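Local coordinates for conjugal transfer protein TRWB (Escherichia coli, PDB 1E9R) that probably acts in bacterial conjugation as a hexameric, membrane-anchored coupling protein that moves DNA at the expense of nucleotide hydrolysis, resembling ring helicases and F1-ATPase, at residues 50-55 and 308-313; 80-85 and 280-285; 356-361 and 388-393. All blocks are in the same frame, centred on the assembly; numbering follows the deposited sequence.

Contact 1. Residues 50-55 and 308-313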
# COMPACT_ATOMS: atom_id res chain seq x y z
N ASP B 50 21.41 17.30 -31.76
CA ASP B 50 21.69 17.38 -30.33
C ASP B 50 20.72 16.53 -29.50
O ASP B 50 20.94 16.30 -28.31
CB ASP B 50 21.63 18.85 -29.86
CG ASP B 50 20.23 19.47 -30.02
OD1 ASP B 50 19.26 18.98 -29.39
OD2 ASP B 50 20.10 20.46 -30.78
N ALA B 51 19.66 16.06 -30.14
CA ALA B 51 18.66 15.25 -29.48
C ALA B 51 19.04 13.77 -29.53
O ALA B 51 18.68 12.99 -28.66
CB ALA B 51 17.31 15.46 -30.12
N GLU B 52 19.79 13.40 -30.57
CA GLU B 52 20.21 12.01 -30.75
C GLU B 52 20.77 11.31 -29.51
O GLU B 52 20.29 10.24 -29.14
CB GLU B 52 21.22 11.92 -31.88
CG GLU B 52 20.60 12.09 -33.24
CD GLU B 52 21.65 12.09 -34.31
OE1 GLU B 52 22.73 11.52 -34.08
OE2 GLU B 52 21.37 12.65 -35.39
N PRO B 53 21.79 11.89 -28.87
CA PRO B 53 22.37 11.25 -27.69
C PRO B 53 21.58 11.46 -26.39
O PRO B 53 22.04 11.07 -25.32
CB PRO B 53 23.77 11.84 -27.64
CG PRO B 53 23.55 13.22 -28.14
CD PRO B 53 22.62 13.03 -29.30
N ARG B 54 20.40 12.06 -26.50
CA ARG B 54 19.53 12.27 -25.33
C ARG B 54 18.38 11.26 -25.38
O ARG B 54 17.45 11.30 -24.57
CB ARG B 54 19.03 13.72 -25.26
CG ARG B 54 20.11 14.69 -24.75
CD ARG B 54 19.59 16.12 -24.48
NE ARG B 54 19.12 16.83 -25.68
CZ ARG B 54 18.63 18.07 -25.69
NH1 ARG B 54 18.54 18.77 -24.56
NH2 ARG B 54 18.23 18.63 -26.84
N HIS B 55 18.45 10.36 -26.35
CA HIS B 55 17.52 9.25 -26.51
C HIS B 55 16.07 9.51 -26.88
O HIS B 55 15.55 10.61 -26.68
CB HIS B 55 17.61 8.38 -25.26
CG HIS B 55 19.01 8.25 -24.74
ND1 HIS B 55 20.04 7.77 -25.52
CD2 HIS B 55 19.57 8.65 -23.57
CE1 HIS B 55 21.18 7.88 -24.85
NE2 HIS B 55 20.92 8.42 -23.67
N GLY B 308 28.95 8.51 -27.28
CA GLY B 308 28.15 8.68 -28.48
C GLY B 308 27.02 7.69 -28.57
O GLY B 308 26.60 7.31 -29.66
N LEU B 309 26.51 7.29 -27.41
CA LEU B 309 25.41 6.33 -27.32
C LEU B 309 24.08 7.01 -27.57
O LEU B 309 23.76 8.04 -26.95
CB LEU B 309 25.39 5.67 -25.94
CG LEU B 309 24.72 4.31 -25.71
CD1 LEU B 309 23.64 4.47 -24.65
CD2 LEU B 309 24.15 3.75 -27.01
N ARG B 310 23.32 6.43 -28.49
CA ARG B 310 22.01 6.93 -28.87
C ARG B 310 21.06 5.75 -28.75
O ARG B 310 21.15 4.80 -29.53
CB ARG B 310 22.03 7.43 -30.31
CG ARG B 310 23.00 8.57 -30.54
CD ARG B 310 23.50 8.58 -31.97
NE ARG B 310 23.95 9.91 -32.39
CZ ARG B 310 24.99 10.56 -31.87
NH1 ARG B 310 25.72 10.01 -30.91
NH2 ARG B 310 25.29 11.77 -32.34
N VAL B 311 20.14 5.82 -27.79
CA VAL B 311 19.18 4.74 -27.59
C VAL B 311 17.77 5.06 -28.07
O VAL B 311 17.26 6.16 -27.85
CB VAL B 311 19.11 4.33 -26.09
CG1 VAL B 311 18.18 3.12 -25.91
CG2 VAL B 311 20.51 4.04 -25.57
N VAL B 312 17.15 4.09 -28.73
CA VAL B 312 15.79 4.23 -29.22
C VAL B 312 15.09 2.99 -28.70
O VAL B 312 15.47 1.87 -29.04
CB VAL B 312 15.73 4.24 -30.76
CG1 VAL B 312 14.28 4.34 -31.22
CG2 VAL B 312 16.55 5.40 -31.31
N ALA B 313 14.09 3.20 -27.86
CA ALA B 313 13.38 2.07 -27.27
C ALA B 313 11.89 2.15 -27.47
O ALA B 313 11.28 3.20 -27.33
CB ALA B 313 13.70 1.99 -25.76

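Contact 2. Residues 80-85 and 280-285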
# COMPACT_ATOMS: atom_id res chain seq x y z
N ARG B 80 23.51 7.22 -43.16
CA ARG B 80 24.49 8.19 -42.69
C ARG B 80 25.79 7.48 -42.28
O ARG B 80 26.79 8.13 -41.95
CB ARG B 80 23.90 8.98 -41.52
CG ARG B 80 24.71 10.20 -41.12
CD ARG B 80 24.00 11.02 -40.07
NE ARG B 80 23.92 10.33 -38.79
CZ ARG B 80 23.33 10.83 -37.70
NH1 ARG B 80 22.77 12.02 -37.75
NH2 ARG B 80 23.30 10.13 -36.58
N GLY B 81 25.77 6.15 -42.29
CA GLY B 81 26.94 5.37 -41.94
C GLY B 81 27.18 5.15 -40.46
O GLY B 81 28.30 4.86 -40.05
N ASP B 82 26.13 5.28 -39.65
CA ASP B 82 26.25 5.10 -38.21
C ASP B 82 26.32 3.63 -37.82
O ASP B 82 25.74 2.77 -38.50
CB ASP B 82 25.05 5.75 -37.51
CG ASP B 82 25.10 7.26 -37.53
OD1 ASP B 82 25.50 7.84 -38.56
OD2 ASP B 82 24.73 7.87 -36.52
N ARG B 83 27.04 3.33 -36.74
CA ARG B 83 27.11 1.95 -36.24
C ARG B 83 25.95 1.77 -35.26
O ARG B 83 25.56 2.72 -34.56
CB ARG B 83 28.42 1.69 -35.50
CG ARG B 83 29.64 1.53 -36.38
CD ARG B 83 30.84 1.06 -35.56
NE ARG B 83 30.80 -0.36 -35.25
CZ ARG B 83 31.56 -0.94 -34.31
NH1 ARG B 83 32.40 -0.20 -33.60
NH2 ARG B 83 31.50 -2.25 -34.10
N MET B 84 25.40 0.56 -35.19
CA MET B 84 24.30 0.31 -34.28
C MET B 84 24.12 -1.15 -33.86
O MET B 84 24.56 -2.07 -34.54
CB MET B 84 23.00 0.83 -34.90
CG MET B 84 22.77 0.36 -36.32
SD MET B 84 21.68 1.46 -37.22
CE MET B 84 20.42 0.39 -37.59
N VAL B 85 23.51 -1.33 -32.69
CA VAL B 85 23.21 -2.65 -32.15
C VAL B 85 21.69 -2.69 -32.17
O VAL B 85 21.04 -1.75 -31.72
CB VAL B 85 23.69 -2.81 -30.70
CG1 VAL B 85 23.24 -4.15 -30.16
CG2 VAL B 85 25.19 -2.70 -30.64
N ARG B 280 29.60 7.43 -33.00
CA ARG B 280 28.13 7.44 -32.94
C ARG B 280 27.65 5.99 -32.94
O ARG B 280 27.81 5.28 -33.95
CB ARG B 280 27.52 8.16 -34.14
CG ARG B 280 27.70 9.66 -34.18
CD ARG B 280 26.54 10.26 -34.97
NE ARG B 280 26.87 10.77 -36.31
CZ ARG B 280 27.59 10.13 -37.23
NH1 ARG B 280 28.12 8.94 -36.99
NH2 ARG B 280 27.80 10.70 -38.41
N LEU B 281 27.07 5.55 -31.83
CA LEU B 281 26.58 4.18 -31.71
C LEU B 281 25.12 4.12 -31.27
O LEU B 281 24.76 4.63 -30.21
CB LEU B 281 27.44 3.40 -30.72
CG LEU B 281 27.52 1.86 -30.78
CD1 LEU B 281 27.35 1.30 -29.38
CD2 LEU B 281 26.46 1.28 -31.69
N TRP B 282 24.28 3.48 -32.08
CA TRP B 282 22.86 3.36 -31.76
C TRP B 282 22.54 2.04 -31.07
O TRP B 282 23.20 1.03 -31.30
CB TRP B 282 21.99 3.47 -33.02
CG TRP B 282 22.04 4.80 -33.69
CD1 TRP B 282 23.02 5.26 -34.51
CD2 TRP B 282 21.09 5.86 -33.56
NE1 TRP B 282 22.74 6.55 -34.90
CE2 TRP B 282 21.56 6.94 -34.33
CE3 TRP B 282 19.88 6.00 -32.86
CZ2 TRP B 282 20.87 8.15 -34.43
CZ3 TRP B 282 19.19 7.21 -32.96
CH2 TRP B 282 19.69 8.27 -33.74
N LEU B 283 21.53 2.08 -30.21
CA LEU B 283 21.06 0.89 -29.51
C LEU B 283 19.55 0.90 -29.71
O LEU B 283 18.85 1.75 -29.16
CB LEU B 283 21.37 0.96 -28.01
CG LEU B 283 21.52 -0.37 -27.25
CD1 LEU B 283 21.09 -0.17 -25.80
CD2 LEU B 283 20.70 -1.48 -27.90
N PHE B 284 19.06 -0.03 -30.51
CA PHE B 284 17.63 -0.13 -30.78
C PHE B 284 17.03 -1.26 -29.97
O PHE B 284 17.43 -2.41 -30.14
CB PHE B 284 17.40 -0.39 -32.26
CG PHE B 284 17.56 0.83 -33.11
CD1 PHE B 284 18.82 1.25 -33.52
CD2 PHE B 284 16.45 1.60 -33.47
CE1 PHE B 284 18.98 2.41 -34.27
CE2 PHE B 284 16.58 2.76 -34.21
CZ PHE B 284 17.86 3.17 -34.62
N ILE B 285 16.08 -0.93 -29.10
CA ILE B 285 15.40 -1.92 -28.27
C ILE B 285 13.94 -1.96 -28.69
O ILE B 285 13.19 -1.03 -28.40
CB ILE B 285 15.46 -1.55 -26.78
CG1 ILE B 285 16.91 -1.38 -26.35
CG2 ILE B 285 14.76 -2.62 -25.95
CD1 ILE B 285 17.08 -0.97 -24.91

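Contact 3. Residues 356-361 and 388-393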
# COMPACT_ATOMS: atom_id res chain seq x y z
N MET B 356 -0.50 9.57 -21.67
CA MET B 356 0.04 10.09 -22.91
C MET B 356 -0.44 11.52 -23.15
O MET B 356 0.33 12.39 -23.57
CB MET B 356 -0.33 9.16 -24.07
CG MET B 356 0.44 7.83 -24.05
SD MET B 356 2.31 8.06 -24.05
CE MET B 356 2.74 8.37 -22.24
N SER B 357 -1.72 11.77 -22.88
CA SER B 357 -2.29 13.10 -23.04
C SER B 357 -1.54 14.09 -22.15
O SER B 357 -1.10 15.15 -22.60
CB SER B 357 -3.77 13.09 -22.66
OG SER B 357 -4.27 14.41 -22.54
N LEU B 358 -1.40 13.73 -20.88
CA LEU B 358 -0.71 14.56 -19.90
C LEU B 358 0.74 14.79 -20.34
O LEU B 358 1.24 15.91 -20.25
CB LEU B 358 -0.72 13.89 -18.53
CG LEU B 358 -0.64 14.70 -17.22
CD1 LEU B 358 0.30 14.00 -16.26
CD2 LEU B 358 -0.19 16.11 -17.47
N SER B 359 1.41 13.74 -20.80
CA SER B 359 2.80 13.84 -21.25
C SER B 359 2.94 14.87 -22.36
O SER B 359 3.91 15.64 -22.38
CB SER B 359 3.31 12.49 -21.76
OG SER B 359 3.39 11.52 -20.72
N LEU B 360 1.99 14.87 -23.29
CA LEU B 360 1.99 15.81 -24.40
C LEU B 360 1.84 17.21 -23.81
O LEU B 360 2.44 18.17 -24.29
CB LEU B 360 0.86 15.49 -25.38
CG LEU B 360 1.22 14.70 -26.65
CD1 LEU B 360 2.54 14.01 -26.51
CD2 LEU B 360 0.15 13.68 -26.96
N GLY B 361 1.03 17.32 -22.75
CA GLY B 361 0.87 18.59 -22.07
C GLY B 361 -0.26 19.51 -22.46
O GLY B 361 -0.93 19.29 -23.47
N ARG B 388 -6.97 27.01 -20.10
CA ARG B 388 -5.94 25.97 -20.03
C ARG B 388 -6.59 24.68 -20.52
O ARG B 388 -7.71 24.35 -20.12
CB ARG B 388 -5.48 25.77 -18.59
CG ARG B 388 -4.35 26.66 -18.15
CD ARG B 388 -4.10 26.41 -16.68
NE ARG B 388 -4.29 24.98 -16.40
CZ ARG B 388 -4.97 24.51 -15.37
NH1 ARG B 388 -5.53 25.34 -14.50
NH2 ARG B 388 -5.08 23.19 -15.19
N GLU B 389 -5.89 23.95 -21.39
CA GLU B 389 -6.42 22.71 -21.95
C GLU B 389 -5.34 21.81 -22.53
O GLU B 389 -4.23 22.26 -22.81
CB GLU B 389 -7.45 23.03 -23.05
CG GLU B 389 -7.10 24.24 -23.91
CD GLU B 389 -8.09 24.46 -25.04
OE1 GLU B 389 -9.32 24.35 -24.80
OE2 GLU B 389 -7.63 24.76 -26.17
N ARG B 390 -5.68 20.53 -22.68
CA ARG B 390 -4.76 19.54 -23.24
C ARG B 390 -4.62 19.80 -24.72
O ARG B 390 -5.61 19.96 -25.43
CB ARG B 390 -5.30 18.11 -23.06
CG ARG B 390 -5.30 17.58 -21.64
CD ARG B 390 -3.89 17.48 -21.06
NE ARG B 390 -3.94 17.17 -19.64
CZ ARG B 390 -4.31 15.99 -19.13
NH1 ARG B 390 -4.66 14.98 -19.93
NH2 ARG B 390 -4.36 15.83 -17.82
N VAL B 391 -3.39 19.85 -25.20
CA VAL B 391 -3.17 20.05 -26.61
C VAL B 391 -3.80 18.84 -27.32
O VAL B 391 -4.45 18.97 -28.36
CB VAL B 391 -1.66 20.15 -26.90
CG1 VAL B 391 -1.39 20.14 -28.40
CG2 VAL B 391 -1.11 21.42 -26.26
N VAL B 392 -3.62 17.67 -26.72
CA VAL B 392 -4.17 16.42 -27.25
C VAL B 392 -4.99 15.75 -26.15
O VAL B 392 -4.45 15.46 -25.08
CB VAL B 392 -3.05 15.43 -27.65
CG1 VAL B 392 -3.67 14.18 -28.25
CG2 VAL B 392 -2.10 16.10 -28.64
N MET B 393 -6.27 15.52 -26.41
CA MET B 393 -7.17 14.89 -25.44
C MET B 393 -6.93 13.40 -25.35
O MET B 393 -6.52 12.76 -26.32
CB MET B 393 -8.62 15.11 -25.85
CG MET B 393 -9.31 16.30 -25.22
SD MET B 393 -10.97 16.48 -25.89
CE MET B 393 -11.94 15.36 -24.85
O HOH W 1 -2.00 17.09 -24.41

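Contact 1. Residues 50-55 and 308-313
E52 and R310 meet in a buried salt bridge. NE of R310 gives OE1 of E52 a short, fairly straight hydrogen bond of 2.6 Å, lying in the guanidinium plane and using the anti lone pair of the oxygen. NH2 adds a weak bond to the same atom. The two flat groups are turned 68° apart, so the arginine engages one oxygen side-on instead of pairing with both, and OE2 is left to R80. R310 gets there with CG beside its backbone N (chi1 -61°) and the chain extended to NE. The ring of P53 covers one face of the guanidinium, while R310 NH1 turns back to hydrogen-bond G308 O, 3.1 Å away, from above the carbonyl plane.

Here the 3-10 turn that leads into strand 56-59 rests on strand 309-315, the neighbour of strand 56-59 in the parallel part of the large mixed sheet of a RecA-like ATPase core. Proline suits such a tight turn, since its nitrogen needs no hydrogen-bond partner.

H55 does backbone work. Its CG stands beside the backbone N (chi1 -38°), and H55 ND1 accepts from V311 N at 3.0 Å. This fits a ring protonated on NE2, which makes a weak bond to L301 O. The edge of the H55 ring, at CE1, faces L309 O, 3.3 Å off, and CG2 of V311 lies 3.8 Å from H55 ND1.

Contact 2. Residues 80-85 and 280-285
The guanidinium of R280 lies flat on that of R80 where the two strands begin, planes 5° apart and centres 4.3 Å from each other. D82 probably offsets the like charges: R80 holds it side-on, R80 NE to D82 OD1 at 3.0 Å and R80 NH2 to D82 OD2 at 2.7 Å, while D82 OD1 sits over the face of the R280 guanidinium, an attraction of charge without an N-H aimed at it.

D82 OD2 also accepts from W282 NE1 at 2.9 Å in the indole plane, so two donors share this oxygen. R83 reaches away to W234, by a hydrogen bond to its O and a cation-pi contact.

Among apolar contacts, backbone pairing sets M84 CB 3.4 Å from W282 CB. With CG between backbone N and carbonyl carbon (chi1 50°), M84 brings SD obliquely to the W282 and F284 rings, two Met-aromatic contacts. On the other face of the sheet V85 packs on L281 and L283.

Backbone bonds W282 N to R83 O, V85 N to W282 O and F284 N to V85 O join the strands in parallel. Strand 309-315 separates strand 281-285 from strand 56-59, which leads to the probable P-loop, as in RecA-like ATPases.

Contact 3. Residues 356-361 and 388-393
The hydroxyl of S357 is gripped twice: S357 OG accepts from NH1 of R390 at 2.7 Å and donates to V392 O at 2.8 Å, in that carbonyl's plane. With OG anti to the backbone N (chi1 168°), the small side chain leans off the helix towards the turn after strand 384-390, and serine suits the place because one atom can both give and take. R390 bends at chi2 to bring its guanidinium edge to that oxygen, one face lying against L358, while NH2 forms a salt bridge with E354. Were R390 an alanine, E354 would probably lose this salt bridge and the S357 hydroxyl one of its two partners.

Where helix 350-360 ends, G361 takes a positive phi of 93°, easy for a residue without a side chain. A water lies within hydrogen-bonding distance of S357 O and G361 O and accepts from V392 N. CD2 of L360 packs on CG2 of V392 at 3.7 Å. R19 of a neighbouring subunit donates a hydrogen bond to R390 O. The carbonyl of G361, just past the helix, is met by one amide of the turn, V391 N at 3.1 Å from G361 O, and the nearby arginine charge probably suits the helix's C-terminal end.

How the contacts relate
Contacts 1 and 2 are adjoining parts of one structure, their centres 9 Å apart. Strands 309-315 and 281-285 lie side by side in the large sheet, and E52 OE2 reaches R80 NH1 at 2.8 Å, joining the two sets of charged groups. Strand 56-59, which follows residues 50-55, leads into the probable P-loop, whose backbone amides appear to hold the bound sulfate; contact 1 thus lies at the strand's other end. Contact 3 stands apart, its centre 25 Å from that of contact 1 and 32 Å from that of contact 2, with nearest atoms about 11 and 15 Å away. It touches two neighbouring subunits, whereas no other chain of the assembly touches contact 2.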